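Alkaline phosphatase (Thermus thermophilus, PDB 7KWD) probably hydrolyses phosphate monoesters as a homodimeric enzyme that carries two zinc ions and one magnesium ion. Local coordinates at residues Q25-N30 with L452-N457; K123-A128 with L470-P475; E234-F239 with Q345-E350; Q358-S363 with A388-V393. One frame throughout, in Å; residues are numbered along the deposited sequence.

In the fold
Interactions 1 and 2 lie on one side of the chain's centre, their own centres about 20 Å apart, and interactions 3 and 4 lie on the opposite side, about 21 Å apart. Three of the four come near the metal ligands, though none includes a metal-binding residue. Between side chains, Asp456 of interaction 1 is about 12 Å from the zinc ligand His318, Pro124 of interaction 2 about 11 Å from the magnesium ligand Thr148, and Ser348 of interaction 3 about 11 Å from the zinc ligand His279. Interaction 4 is away from these sites; helix 349-356 leads to it from interaction 3, the nearest atoms of the two about 8 Å apart.

Interaction 1 (Q25-N30 with L452-N457); sequences QGALQN and LGLVDN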
loop_
_atom_site.group_PDB
_atom_site.type_symbol
_atom_site.label_atom_id
_atom_site.label_comp_id
_atom_site.label_asym_id
_atom_site.label_seq_id
_atom_site.Cartn_x
_atom_site.Cartn_y
_atom_site.Cartn_z
ATOM N N GLN A 25 -1.532 23.423 -5.842
ATOM C CA GLN A 25 -0.859 22.819 -4.701
ATOM C C GLN A 25 -0.906 21.295 -4.728
ATOM O O GLN A 25 -0.601 20.660 -3.707
ATOM C CB GLN A 25 -1.502 23.311 -3.401
ATOM C CG GLN A 25 -1.783 24.777 -3.398
ATOM C CD GLN A 25 -1.028 25.466 -2.321
ATOM O OE1 GLN A 25 0.200 25.424 -2.288
ATOM N NE2 GLN A 25 -1.749 26.081 -1.396
ATOM N N GLY A 26 -1.295 20.701 -5.850
ATOM C CA GLY A 26 -1.372 19.256 -5.954
ATOM C C GLY A 26 -0.049 18.592 -6.290
ATOM O O GLY A 26 0.980 19.236 -6.516
ATOM N N ALA A 27 -0.101 17.254 -6.342
ATOM C CA ALA A 27 1.118 16.470 -6.505
ATOM C C ALA A 27 1.770 16.752 -7.843
ATOM O O ALA A 27 2.994 16.654 -7.983
ATOM C CB ALA A 27 0.821 14.977 -6.371
ATOM N N LEU A 28 0.978 17.126 -8.832
ATOM C CA LEU A 28 1.550 17.381 -10.149
ATOM C C LEU A 28 2.495 18.571 -10.106
ATOM O O LEU A 28 3.525 18.566 -10.783
ATOM C CB LEU A 28 0.421 17.599 -11.145
ATOM C CG LEU A 28 0.805 17.654 -12.620
ATOM C CD1 LEU A 28 1.827 16.621 -13.081
ATOM C CD2 LEU A 28 -0.539 17.505 -13.361
ATOM N N GLN A 29 2.191 19.574 -9.282
ATOM C CA GLN A 29 3.043 20.745 -9.174
ATOM C C GLN A 29 4.139 20.573 -8.126
ATOM O O GLN A 29 4.881 21.521 -7.856
ATOM C CB GLN A 29 2.188 21.974 -8.878
ATOM C CG GLN A 29 1.139 22.287 -9.969
ATOM C CD GLN A 29 1.758 22.578 -11.341
ATOM O OE1 GLN A 29 1.272 22.114 -12.378
ATOM N NE2 GLN A 29 2.820 23.350 -11.347
ATOM N N ASN A 30 4.256 19.388 -7.537
ATOM C CA ASN A 30 5.334 19.069 -6.604
ATOM C C ASN A 30 6.457 18.461 -7.428
ATOM O O ASN A 30 6.410 17.280 -7.774
ATOM C CB ASN A 30 4.879 18.111 -5.514
ATOM C CG ASN A 30 6.016 17.724 -4.587
ATOM O OD1 ASN A 30 6.915 18.522 -4.333
ATOM N ND2 ASN A 30 5.991 16.503 -4.088
ATOM N N LEU A 452 11.277 14.511 -1.391
ATOM C CA LEU A 452 10.419 14.169 -2.528
ATOM C C LEU A 452 8.942 14.378 -2.206
ATOM O O LEU A 452 8.217 15.043 -2.952
ATOM C CB LEU A 452 10.630 12.725 -2.945
ATOM C CG LEU A 452 12.003 12.499 -3.560
ATOM C CD1 LEU A 452 12.321 11.072 -3.745
ATOM C CD2 LEU A 452 12.100 13.218 -4.889
ATOM N N GLY A 453 8.491 13.792 -1.110
ATOM C CA GLY A 453 7.074 13.725 -0.891
ATOM C C GLY A 453 6.375 12.929 -1.974
ATOM O O GLY A 453 6.924 11.973 -2.553
ATOM N N LEU A 454 5.119 13.317 -2.226
ATOM C CA LEU A 454 4.246 12.651 -3.189
ATOM C C LEU A 454 4.339 13.433 -4.479
ATOM O O LEU A 454 3.928 14.592 -4.517
ATOM C CB LEU A 454 2.801 12.588 -2.718
ATOM C CG LEU A 454 1.813 12.106 -3.786
ATOM C CD1 LEU A 454 2.047 10.642 -4.155
ATOM C CD2 LEU A 454 0.397 12.280 -3.332
ATOM N N VAL A 455 4.896 12.808 -5.522
ATOM C CA VAL A 455 5.050 13.445 -6.819
ATOM C C VAL A 455 4.278 12.641 -7.838
ATOM O O VAL A 455 3.813 11.539 -7.566
ATOM C CB VAL A 455 6.520 13.578 -7.256
ATOM C CG1 VAL A 455 7.321 14.349 -6.230
ATOM C CG2 VAL A 455 7.124 12.224 -7.560
ATOM N N ASP A 456 4.177 13.188 -9.031
ATOM C CA ASP A 456 3.527 12.468 -10.120
ATOM C C ASP A 456 4.543 11.579 -10.805
ATOM O O ASP A 456 5.735 11.882 -10.825
ATOM C CB ASP A 456 2.902 13.436 -11.117
ATOM C CG ASP A 456 2.005 12.737 -12.106
ATOM O OD1 ASP A 456 0.961 12.196 -11.670
ATOM O OD2 ASP A 456 2.364 12.713 -13.300
ATOM N N ASN A 457 4.071 10.459 -11.377
ATOM C CA ASN A 457 5.049 9.583 -12.014
ATOM C C ASN A 457 5.786 10.309 -13.141
ATOM O O ASN A 457 6.958 10.002 -13.414
ATOM C CB ASN A 457 4.393 8.269 -12.459
ATOM C CG ASN A 457 3.206 8.424 -13.417
ATOM O OD1 ASN A 457 2.780 9.520 -13.796
ATOM N ND2 ASN A 457 2.667 7.284 -13.811
HETATM O O HOH W 1 5.252 15.887 -9.976
#
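The side-chain amide of Asn30 lies across the backbone at 452-454 and presses ND2 against the methyl CG1 of Val455. The contact lays the N-terminal arm, ahead of strand 40-46, beside strand 454-456, which pairs in parallel with strand 80-84 at the dimer interface, where the Leu454 backbone bonds to the second subunit. ND2 of Asn30 gives two hydrogen bonds. The one to Leu454 O, 2.8 Å from ND2, is nearly straight (N-H...O 171°) and lies in the plane of the amide, though the donor stands above the plane of that carbonyl. The other reaches Leu452 O at 2.9 Å from ND2, meeting the carbonyl almost head-on. With CG anti to the backbone N (chi1 177°), the amide extends toward both oxygens. A leucine in its place would have no N-H to offer, and the carbonyls of Leu452 and Leu454 would probably both lose this donor. Farther along, Ala27 CB rests 4.0 Å from Leu454 CG, while Ala27 N bonds to Glu72 of the second subunit. Leu28 runs side by side with Asp456, CD1 3.9 Å from Asp456 CB; the carboxylate itself turns to Thr458 and Lys107. One water joins the two backbones, accepting from Asp456 N at 3.1 Å and donating to Asn30 O at 2.9 Å.

Interaction 2 (K123-A128 with L470-P475); sequences KPFFAA and LRYQNP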
loop_
_atom_site.group_PDB
_atom_site.type_symbol
_atom_site.label_atom_id
_atom_site.label_comp_id
_atom_site.label_asym_id
_atom_site.label_seq_id
_atom_site.Cartn_x
_atom_site.Cartn_y
_atom_site.Cartn_z
ATOM N N LYS A 123 9.248 11.335 -27.799
ATOM C CA LYS A 123 10.657 10.979 -27.768
ATOM C C LYS A 123 10.991 10.505 -26.376
ATOM O O LYS A 123 10.943 11.314 -25.433
ATOM C CB LYS A 123 11.524 12.175 -28.141
ATOM C CG LYS A 123 13.004 11.859 -28.318
ATOM C CD LYS A 123 13.681 13.132 -28.802
ATOM C CE LYS A 123 15.178 13.017 -28.889
ATOM N NZ LYS A 123 15.757 14.324 -29.356
ATOM N N PRO A 124 11.308 9.232 -26.177
ATOM C CA PRO A 124 11.571 8.732 -24.828
ATOM C C PRO A 124 13.024 8.932 -24.423
ATOM O O PRO A 124 13.926 9.066 -25.255
ATOM C CB PRO A 124 11.240 7.231 -24.943
ATOM C CG PRO A 124 11.544 6.885 -26.400
ATOM C CD PRO A 124 11.451 8.169 -27.207
ATOM N N PHE A 125 13.233 8.884 -23.109
ATOM C CA PHE A 125 14.446 9.455 -22.525
ATOM C C PHE A 125 15.707 8.737 -22.966
ATOM O O PHE A 125 16.745 9.377 -23.170
ATOM C CB PHE A 125 14.360 9.465 -20.986
ATOM C CG PHE A 125 15.461 10.230 -20.370
ATOM C CD1 PHE A 125 15.469 11.605 -20.451
ATOM C CD2 PHE A 125 16.544 9.583 -19.799
ATOM C CE1 PHE A 125 16.537 12.338 -19.946
ATOM C CE2 PHE A 125 17.601 10.298 -19.289
ATOM C CZ PHE A 125 17.597 11.681 -19.379
ATOM N N PHE A 126 15.684 7.411 -23.083
ATOM C CA PHE A 126 16.955 6.775 -23.447
ATOM C C PHE A 126 17.309 7.038 -24.918
ATOM O O PHE A 126 18.487 6.968 -25.302
ATOM C CB PHE A 126 16.916 5.268 -23.177
ATOM C CG PHE A 126 17.120 4.893 -21.731
ATOM C CD1 PHE A 126 17.114 5.860 -20.728
ATOM C CD2 PHE A 126 17.358 3.577 -21.381
ATOM C CE1 PHE A 126 17.338 5.505 -19.387
ATOM C CE2 PHE A 126 17.558 3.209 -20.033
ATOM C CZ PHE A 126 17.551 4.171 -19.047
ATOM N N ALA A 127 16.315 7.329 -25.758
ATOM C CA ALA A 127 16.628 7.784 -27.109
ATOM C C ALA A 127 17.335 9.141 -27.071
ATOM O O ALA A 127 18.359 9.353 -27.742
ATOM C CB ALA A 127 15.341 7.813 -27.936
ATOM N N ALA A 128 16.839 10.058 -26.243
ATOM C CA ALA A 128 17.529 11.320 -26.067
ATOM C C ALA A 128 18.944 11.114 -25.554
ATOM O O ALA A 128 19.864 11.821 -25.954
ATOM C CB ALA A 128 16.767 12.211 -25.088
ATOM N N LEU A 470 19.538 16.709 -19.802
ATOM C CA LEU A 470 18.786 16.274 -20.963
ATOM C C LEU A 470 17.317 16.583 -20.776
ATOM O O LEU A 470 16.440 15.783 -21.122
ATOM C CB LEU A 470 19.000 14.785 -21.216
ATOM C CG LEU A 470 20.401 14.434 -21.721
ATOM C CD1 LEU A 470 20.609 12.933 -21.769
ATOM C CD2 LEU A 470 20.663 15.054 -23.072
ATOM N N ARG A 471 17.018 17.752 -20.221
ATOM C CA ARG A 471 15.634 18.209 -20.214
ATOM C C ARG A 471 15.180 18.629 -21.606
ATOM O O ARG A 471 15.844 19.416 -22.284
ATOM C CB ARG A 471 15.462 19.381 -19.265
ATOM C CG ARG A 471 15.826 19.067 -17.799
ATOM C CD ARG A 471 15.382 20.282 -17.010
ATOM N NE ARG A 471 15.956 20.472 -15.676
ATOM C CZ ARG A 471 17.225 20.773 -15.416
ATOM N NH1 ARG A 471 18.154 20.894 -16.395
ATOM N NH2 ARG A 471 17.557 20.954 -14.157
ATOM N N TYR A 472 14.028 18.105 -22.004
ATOM C CA TYR A 472 13.303 18.467 -23.214
ATOM C C TYR A 472 11.840 18.175 -22.926
ATOM O O TYR A 472 11.494 17.628 -21.873
ATOM C CB TYR A 472 13.809 17.690 -24.420
ATOM C CG TYR A 472 13.612 16.199 -24.293
ATOM C CD1 TYR A 472 14.538 15.399 -23.600
ATOM C CD2 TYR A 472 12.524 15.579 -24.880
ATOM C CE1 TYR A 472 14.378 14.023 -23.530
ATOM C CE2 TYR A 472 12.338 14.214 -24.788
ATOM C CZ TYR A 472 13.264 13.437 -24.123
ATOM O OH TYR A 472 13.066 12.068 -24.027
ATOM N N GLN A 473 10.971 18.513 -23.852
ATOM C CA GLN A 473 9.539 18.363 -23.652
ATOM C C GLN A 473 8.939 17.496 -24.752
ATOM O O GLN A 473 9.452 17.442 -25.872
ATOM C CB GLN A 473 8.832 19.719 -23.622
ATOM C CG GLN A 473 8.995 20.553 -24.875
ATOM C CD GLN A 473 8.166 21.828 -24.809
ATOM O OE1 GLN A 473 8.632 22.844 -24.296
ATOM N NE2 GLN A 473 6.931 21.775 -25.311
ATOM N N ASN A 474 7.862 16.795 -24.395
ATOM C CA ASN A 474 7.030 15.988 -25.263
ATOM C C ASN A 474 5.638 16.600 -25.243
ATOM O O ASN A 474 5.226 17.181 -24.235
ATOM C CB ASN A 474 6.959 14.526 -24.798
ATOM C CG ASN A 474 8.098 13.673 -25.359
ATOM O OD1 ASN A 474 8.311 13.610 -26.555
ATOM N ND2 ASN A 474 8.828 13.001 -24.471
ATOM N N PRO A 475 4.887 16.457 -26.318
ATOM C CA PRO A 475 3.537 17.019 -26.315
ATOM C C PRO A 475 2.599 16.318 -25.350
ATOM O O PRO A 475 2.752 15.137 -25.008
ATOM C CB PRO A 475 3.072 16.851 -27.772
ATOM C CG PRO A 475 3.926 15.700 -28.317
ATOM C CD PRO A 475 5.255 15.847 -27.604
#
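The ring of Tyr472 has Lys123 O at its edge, in plane, and the extended chain of Lys123 passing on one side; NZ ends 5.7 Å from the ring centroid, almost on the normal but so far off that any cation-pi attraction is weak, and NZ has its salt bridge with Glu131. Ala128 CB comes in obliquely, 3.4 Å from Tyr472 CE1. The Phe125 ring meets Leu470 O at its edge, 3.6 Å from CE1, and its side chain crosses that of Leu470 at about a right angle, with Phe125 CE1 3.7 Å from Leu470 CB. The Tyr472 and Phe125 rings also touch obliquely, while Phe461 of helix 459-468 meets Tyr472 edge-to-face.

The polar part centres on the backbone of Lys123. Asn474 turns its amide to it and forms two bonds with the one residue: OD1 accepts from Lys123 N at 2.8 Å, and ND2 gives to Lys123 O at 2.9 Å, in the amide plane and nearly straight at 177°. ND2 of Asn474 also bonds to Cys104 O, which ties in the end of helix 95-104. Tyr472 OH donates to the same Lys123 O, 2.7 Å away, approaching from the opposite face of the carbonyl to ND2. Tyr472 gets there with CG between its backbone N and carbonyl carbon, chi1 62°.

Lys123 directly precedes the N-cap residue Pro124, so the loop after helix 459-468 fixes the chain entering helix 125-131. Because these bonds are to backbone atoms, they probably depend little on the charge of the Lys123 side chain.

Interaction 3 (E234-F239 with Q345-E350); sequences EIDRRF and QRASFE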
loop_
_atom_site.group_PDB
_atom_site.type_symbol
_atom_site.label_atom_id
_atom_site.label_comp_id
_atom_site.label_asym_id
_atom_site.label_seq_id
_atom_site.Cartn_x
_atom_site.Cartn_y
_atom_site.Cartn_z
ATOM N N GLU A 234 12.467 -16.178 -10.242
ATOM C CA GLU A 234 13.531 -16.591 -9.326
ATOM C C GLU A 234 13.195 -17.889 -8.575
ATOM O O GLU A 234 14.053 -18.760 -8.420
ATOM C CB GLU A 234 13.823 -15.467 -8.330
ATOM C CG GLU A 234 14.866 -15.808 -7.267
ATOM C CD GLU A 234 16.271 -16.045 -7.807
ATOM O OE1 GLU A 234 16.598 -15.698 -8.975
ATOM O OE2 GLU A 234 17.065 -16.629 -7.046
ATOM N N ILE A 235 11.962 -18.037 -8.093
ATOM C CA ILE A 235 11.673 -19.240 -7.311
ATOM C C ILE A 235 11.895 -20.488 -8.159
ATOM O O ILE A 235 12.355 -21.520 -7.662
ATOM C CB ILE A 235 10.246 -19.178 -6.727
ATOM C CG1 ILE A 235 10.081 -20.269 -5.666
ATOM C CG2 ILE A 235 9.172 -19.293 -7.808
ATOM C CD1 ILE A 235 8.775 -20.220 -4.906
ATOM N N ASP A 236 11.605 -20.406 -9.448
ATOM C CA ASP A 236 11.753 -21.560 -10.328
ATOM C C ASP A 236 13.217 -21.755 -10.709
ATOM O O ASP A 236 13.725 -22.878 -10.670
ATOM C CB ASP A 236 10.848 -21.377 -11.550
ATOM C CG ASP A 236 9.357 -21.311 -11.177
ATOM O OD1 ASP A 236 8.943 -22.016 -10.241
ATOM O OD2 ASP A 236 8.586 -20.557 -11.822
ATOM N N ARG A 237 13.928 -20.671 -11.012
ATOM C CA ARG A 237 15.356 -20.775 -11.281
ATOM C C ARG A 237 16.081 -21.404 -10.101
ATOM O O ARG A 237 16.956 -22.262 -10.285
ATOM C CB ARG A 237 15.921 -19.381 -11.581
ATOM C CG ARG A 237 17.419 -19.312 -11.793
ATOM C CD ARG A 237 17.957 -17.886 -11.573
ATOM N NE ARG A 237 18.148 -17.681 -10.147
ATOM C CZ ARG A 237 19.214 -18.115 -9.480
ATOM N NH1 ARG A 237 20.184 -18.747 -10.133
ATOM N NH2 ARG A 237 19.323 -17.902 -8.180
ATOM N N ARG A 238 15.741 -20.964 -8.884
ATOM C CA ARG A 238 16.479 -21.346 -7.688
ATOM C C ARG A 238 16.252 -22.814 -7.339
ATOM O O ARG A 238 17.209 -23.538 -7.060
ATOM C CB ARG A 238 16.064 -20.451 -6.513
ATOM C CG ARG A 238 16.835 -20.700 -5.207
ATOM C CD ARG A 238 16.574 -19.578 -4.169
ATOM N NE ARG A 238 17.247 -18.356 -4.604
ATOM C CZ ARG A 238 18.482 -18.038 -4.256
ATOM N NH1 ARG A 238 19.153 -18.836 -3.435
ATOM N NH2 ARG A 238 19.040 -16.919 -4.713
ATOM N N PHE A 239 15.000 -23.273 -7.370
ATOM C CA PHE A 239 14.633 -24.572 -6.826
ATOM C C PHE A 239 14.307 -25.635 -7.859
ATOM O O PHE A 239 14.216 -26.804 -7.489
ATOM C CB PHE A 239 13.432 -24.421 -5.893
ATOM C CG PHE A 239 13.707 -23.559 -4.728
ATOM C CD1 PHE A 239 14.699 -23.898 -3.824
ATOM C CD2 PHE A 239 13.004 -22.395 -4.538
ATOM C CE1 PHE A 239 14.969 -23.089 -2.745
ATOM C CE2 PHE A 239 13.267 -21.590 -3.453
ATOM C CZ PHE A 239 14.249 -21.935 -2.560
ATOM N N GLN A 345 8.007 -23.226 0.006
ATOM C CA GLN A 345 7.647 -23.162 -1.409
ATOM C C GLN A 345 8.867 -23.387 -2.291
ATOM O O GLN A 345 9.981 -22.978 -1.966
ATOM C CB GLN A 345 6.979 -21.830 -1.728
ATOM C CG GLN A 345 5.666 -21.696 -1.010
ATOM C CD GLN A 345 4.804 -20.632 -1.593
ATOM O OE1 GLN A 345 5.140 -20.056 -2.608
ATOM N NE2 GLN A 345 3.666 -20.377 -0.968
ATOM N N ARG A 346 8.651 -24.103 -3.400
ATOM C CA ARG A 346 9.728 -24.511 -4.286
ATOM C C ARG A 346 9.419 -24.240 -5.759
ATOM O O ARG A 346 10.284 -24.498 -6.610
ATOM C CB ARG A 346 10.051 -26.013 -4.110
ATOM C CG ARG A 346 10.664 -26.401 -2.760
ATOM C CD ARG A 346 12.112 -25.948 -2.641
ATOM N NE ARG A 346 12.639 -26.260 -1.324
ATOM C CZ ARG A 346 12.497 -25.490 -0.252
ATOM N NH1 ARG A 346 11.851 -24.328 -0.329
ATOM N NH2 ARG A 346 13.024 -25.872 0.898
ATOM N N ALA A 347 8.229 -23.738 -6.090
ATOM C CA ALA A 347 7.939 -23.379 -7.476
ATOM C C ALA A 347 6.760 -22.408 -7.512
ATOM O O ALA A 347 6.003 -22.264 -6.545
ATOM C CB ALA A 347 7.635 -24.627 -8.329
ATOM N N SER A 348 6.631 -21.727 -8.645
ATOM C CA SER A 348 5.524 -20.816 -8.872
ATOM C C SER A 348 4.297 -21.551 -9.408
ATOM O O SER A 348 4.384 -22.664 -9.912
ATOM C CB SER A 348 5.937 -19.760 -9.894
ATOM O OG SER A 348 6.197 -20.381 -11.158
ATOM N N PHE A 349 3.143 -20.883 -9.330
ATOM C CA PHE A 349 1.938 -21.371 -9.996
ATOM C C PHE A 349 2.176 -21.602 -11.489
ATOM O O PHE A 349 1.564 -22.491 -12.085
ATOM C CB PHE A 349 0.802 -20.364 -9.808
ATOM C CG PHE A 349 0.177 -20.359 -8.424
ATOM C CD1 PHE A 349 0.259 -21.460 -7.590
ATOM C CD2 PHE A 349 -0.521 -19.244 -7.974
ATOM C CE1 PHE A 349 -0.342 -21.443 -6.347
ATOM C CE2 PHE A 349 -1.107 -19.224 -6.734
ATOM C CZ PHE A 349 -1.027 -20.332 -5.922
ATOM N N GLU A 350 3.019 -20.781 -12.111
ATOM C CA GLU A 350 3.280 -20.886 -13.546
ATOM C C GLU A 350 3.981 -22.185 -13.868
ATOM O O GLU A 350 3.678 -22.841 -14.872
ATOM C CB GLU A 350 4.123 -19.692 -13.999
ATOM C CG GLU A 350 4.742 -19.812 -15.387
ATOM C CD GLU A 350 5.555 -18.567 -15.767
ATOM O OE1 GLU A 350 6.804 -18.613 -15.685
ATOM O OE2 GLU A 350 4.944 -17.540 -16.133
HETATM O O HOH W 2 8.956 -19.704 -14.187
#
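A helix N-cap is the centre of this contact: Ser348 sits just before helix 349-356, and the short helix 234-239 presents Asp236 to it. Asp236 OD1 accepts from Ser348 N at 2.8 Å, on the syn side, and OD2 accepts a very short hydrogen bond from the hydroxyl, 2.5 Å from Ser348 OG. That OG in turn caps His351 N, so the carboxylate orients the capping group. A water donates both to Asp236 OD2 and to Glu350 OE1, mediating between two probably like charges. Ile235 packs alongside, CG2 3.6 Å from Ser348 N and CD1 against the backbone of Ala347.

At the C-terminal end of helix 234-239, Phe239 takes the guanidinium of Arg346 flat on one face, centres 4.6 Å apart and planes at 21°, in a cation-pi stack. Arg346 CD lies over the same face toward the rim, 3.5 Å from Phe239 CD1. The opposite face carries Arg238 CG over its centre, and Ile235 CG1 is at the edge. Arg346 folds back at chi2 (-73°), and its NH1 bonds to Gln345 O and to Glu343 O, which pins the stacked group. An alanine at Phe239 would probably leave the Arg346 guanidinium without its stacking surface and open a gap between the two arginine chains.

On the helix itself Glu234 forms salt bridges with Arg237 and Arg238, one turn further along: Arg237 grips it side-on, NE to OE1 and NH2 to OE2, while Arg238 NE reaches Glu234 OE2 at 3.0 Å on its anti lone pair.

Interaction 4 (Q358-S363 with A388-V393); sequences QAPEAS and AIREKV
This is a small van der Waals contact at the surface, where the chain linking helix 349-356 to helix 362-373 rests on the last turn of helix 379-391. Ile389 and Pro360 make its apolar part: CG2 of Ile389 is 4.0 Å from Pro360 CD, and the CD1 end of Ile389 meets the ring at CG. Pro405 backs Ile389 from a nearby loop. Arg390 passes alongside Pro360. The arginine's aliphatic part follows the backbone, with CG 3.6 Å from Gln358 O and CD 3.6 Å from Pro360 O. A bend at chi3 (105°) then turns the guanidinium across Ala359, whose CA lies at the group's edge, 3.3 Å from Arg390 NE. Ala359 CB also touches, 3.6 Å from Arg390 NH2. NE is buried by the contact with no partner in the model, which is probably somewhat unfavourable. Glu361, N-cap of helix 362-373, and Lys392, with positive phi just past helix 379-391, mark the two helix ends. Bringing the start of one helix to the end of the next is consistent with an antiparallel alpha-alpha hairpin of helices 362-373 and 379-391, away from the metal sites.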
loop_
_atom_site.group_PDB
_atom_site.type_symbol
_atom_site.label_atom_id
_atom_site.label_comp_id
_atom_site.label_asym_id
_atom_site.label_seq_id
_atom_site.Cartn_x
_atom_site.Cartn_y
_atom_site.Cartn_z
ATOM N N GLN A 358 -2.443 -29.964 -19.529
ATOM C CA GLN A 358 -3.767 -29.483 -19.907
ATOM C C GLN A 358 -4.920 -30.329 -19.380
ATOM O O GLN A 358 -6.071 -29.874 -19.414
ATOM C CB GLN A 358 -3.842 -29.388 -21.432
ATOM C CG GLN A 358 -3.778 -27.962 -21.964
ATOM C CD GLN A 358 -4.204 -27.865 -23.419
ATOM O OE1 GLN A 358 -5.234 -28.422 -23.821
ATOM N NE2 GLN A 358 -3.413 -27.156 -24.219
ATOM N N ALA A 359 -4.664 -31.526 -18.874
ATOM C CA ALA A 359 -5.729 -32.377 -18.341
ATOM C C ALA A 359 -5.205 -33.103 -17.112
ATOM O O ALA A 359 -5.082 -34.328 -17.092
ATOM C CB ALA A 359 -6.221 -33.358 -19.402
ATOM N N PRO A 360 -4.854 -32.353 -16.075
ATOM C CA PRO A 360 -4.420 -32.986 -14.830
ATOM C C PRO A 360 -5.593 -33.596 -14.093
ATOM O O PRO A 360 -6.747 -33.175 -14.222
ATOM C CB PRO A 360 -3.826 -31.818 -14.032
ATOM C CG PRO A 360 -4.692 -30.663 -14.455
ATOM C CD PRO A 360 -4.926 -30.883 -15.945
ATOM N N GLU A 361 -5.261 -34.585 -13.276
ATOM C CA GLU A 361 -6.189 -35.208 -12.349
ATOM C C GLU A 361 -6.039 -34.564 -10.978
ATOM O O GLU A 361 -4.949 -34.147 -10.589
ATOM C CB GLU A 361 -5.916 -36.712 -12.261
ATOM C CG GLU A 361 -7.116 -37.541 -11.844
ATOM C CD GLU A 361 -7.999 -37.938 -13.024
ATOM O OE1 GLU A 361 -7.932 -37.260 -14.076
ATOM O OE2 GLU A 361 -8.760 -38.924 -12.896
ATOM N N ALA A 362 -7.142 -34.502 -10.245
ATOM C CA ALA A 362 -7.134 -33.988 -8.884
ATOM C C ALA A 362 -5.976 -34.526 -8.062
ATOM O O ALA A 362 -5.345 -33.803 -7.288
ATOM C CB ALA A 362 -8.445 -34.340 -8.181
ATOM N N SER A 363 -5.696 -35.804 -8.206
ATOM C CA SER A 363 -4.602 -36.371 -7.441
ATOM C C SER A 363 -3.272 -35.755 -7.853
ATOM O O SER A 363 -2.355 -35.661 -7.035
ATOM C CB SER A 363 -4.586 -37.882 -7.635
ATOM O OG SER A 363 -3.851 -38.234 -8.786
ATOM N N ALA A 388 -10.870 -25.252 -13.029
ATOM C CA ALA A 388 -10.389 -23.996 -13.574
ATOM C C ALA A 388 -9.467 -24.250 -14.755
ATOM O O ALA A 388 -9.574 -23.578 -15.786
ATOM C CB ALA A 388 -9.698 -23.192 -12.471
ATOM N N ILE A 389 -8.578 -25.238 -14.639
ATOM C CA ILE A 389 -7.656 -25.545 -15.728
ATOM C C ILE A 389 -8.394 -26.153 -16.914
ATOM O O ILE A 389 -8.106 -25.831 -18.072
ATOM C CB ILE A 389 -6.558 -26.515 -15.248
ATOM C CG1 ILE A 389 -5.600 -25.838 -14.258
ATOM C CG2 ILE A 389 -5.763 -27.036 -16.430
ATOM C CD1 ILE A 389 -4.817 -26.817 -13.333
ATOM N N ARG A 390 -9.305 -27.085 -16.656
ATOM C CA ARG A 390 -9.867 -27.900 -17.728
ATOM C C ARG A 390 -11.146 -27.322 -18.306
ATOM O O ARG A 390 -11.357 -27.420 -19.519
ATOM C CB ARG A 390 -10.106 -29.317 -17.217
ATOM C CG ARG A 390 -8.803 -30.118 -17.090
ATOM C CD ARG A 390 -9.021 -31.504 -16.493
ATOM N NE ARG A 390 -8.926 -32.517 -17.534
ATOM C CZ ARG A 390 -9.956 -33.225 -17.990
ATOM N NH1 ARG A 390 -11.174 -33.059 -17.487
ATOM N NH2 ARG A 390 -9.760 -34.107 -18.953
ATOM N N GLU A 391 -11.979 -26.681 -17.488
ATOM C CA GLU A 391 -13.258 -26.169 -17.949
ATOM C C GLU A 391 -13.395 -24.658 -17.862
ATOM O O GLU A 391 -14.504 -24.139 -18.054
ATOM C CB GLU A 391 -14.401 -26.771 -17.135
ATOM C CG GLU A 391 -14.427 -28.263 -17.080
ATOM C CD GLU A 391 -15.495 -28.726 -16.122
ATOM O OE1 GLU A 391 -16.644 -28.226 -16.229
ATOM O OE2 GLU A 391 -15.164 -29.553 -15.244
ATOM N N LYS A 392 -12.331 -23.941 -17.528
ATOM C CA LYS A 392 -12.416 -22.492 -17.334
ATOM C C LYS A 392 -13.562 -22.121 -16.398
ATOM O O LYS A 392 -14.278 -21.131 -16.592
ATOM C CB LYS A 392 -12.531 -21.790 -18.681
ATOM C CG LYS A 392 -11.427 -22.273 -19.633
ATOM C CD LYS A 392 -11.000 -21.209 -20.639
ATOM C CE LYS A 392 -10.153 -21.822 -21.766
ATOM N NZ LYS A 392 -10.030 -23.319 -21.681
ATOM N N VAL A 393 -13.711 -22.903 -15.341
ATOM C CA VAL A 393 -14.628 -22.581 -14.261
ATOM C C VAL A 393 -13.797 -22.117 -13.076
ATOM O O VAL A 393 -12.987 -22.886 -12.531
ATOM C CB VAL A 393 -15.507 -23.774 -13.890
ATOM C CG1 VAL A 393 -16.310 -23.412 -12.690
ATOM C CG2 VAL A 393 -16.398 -24.148 -15.076
#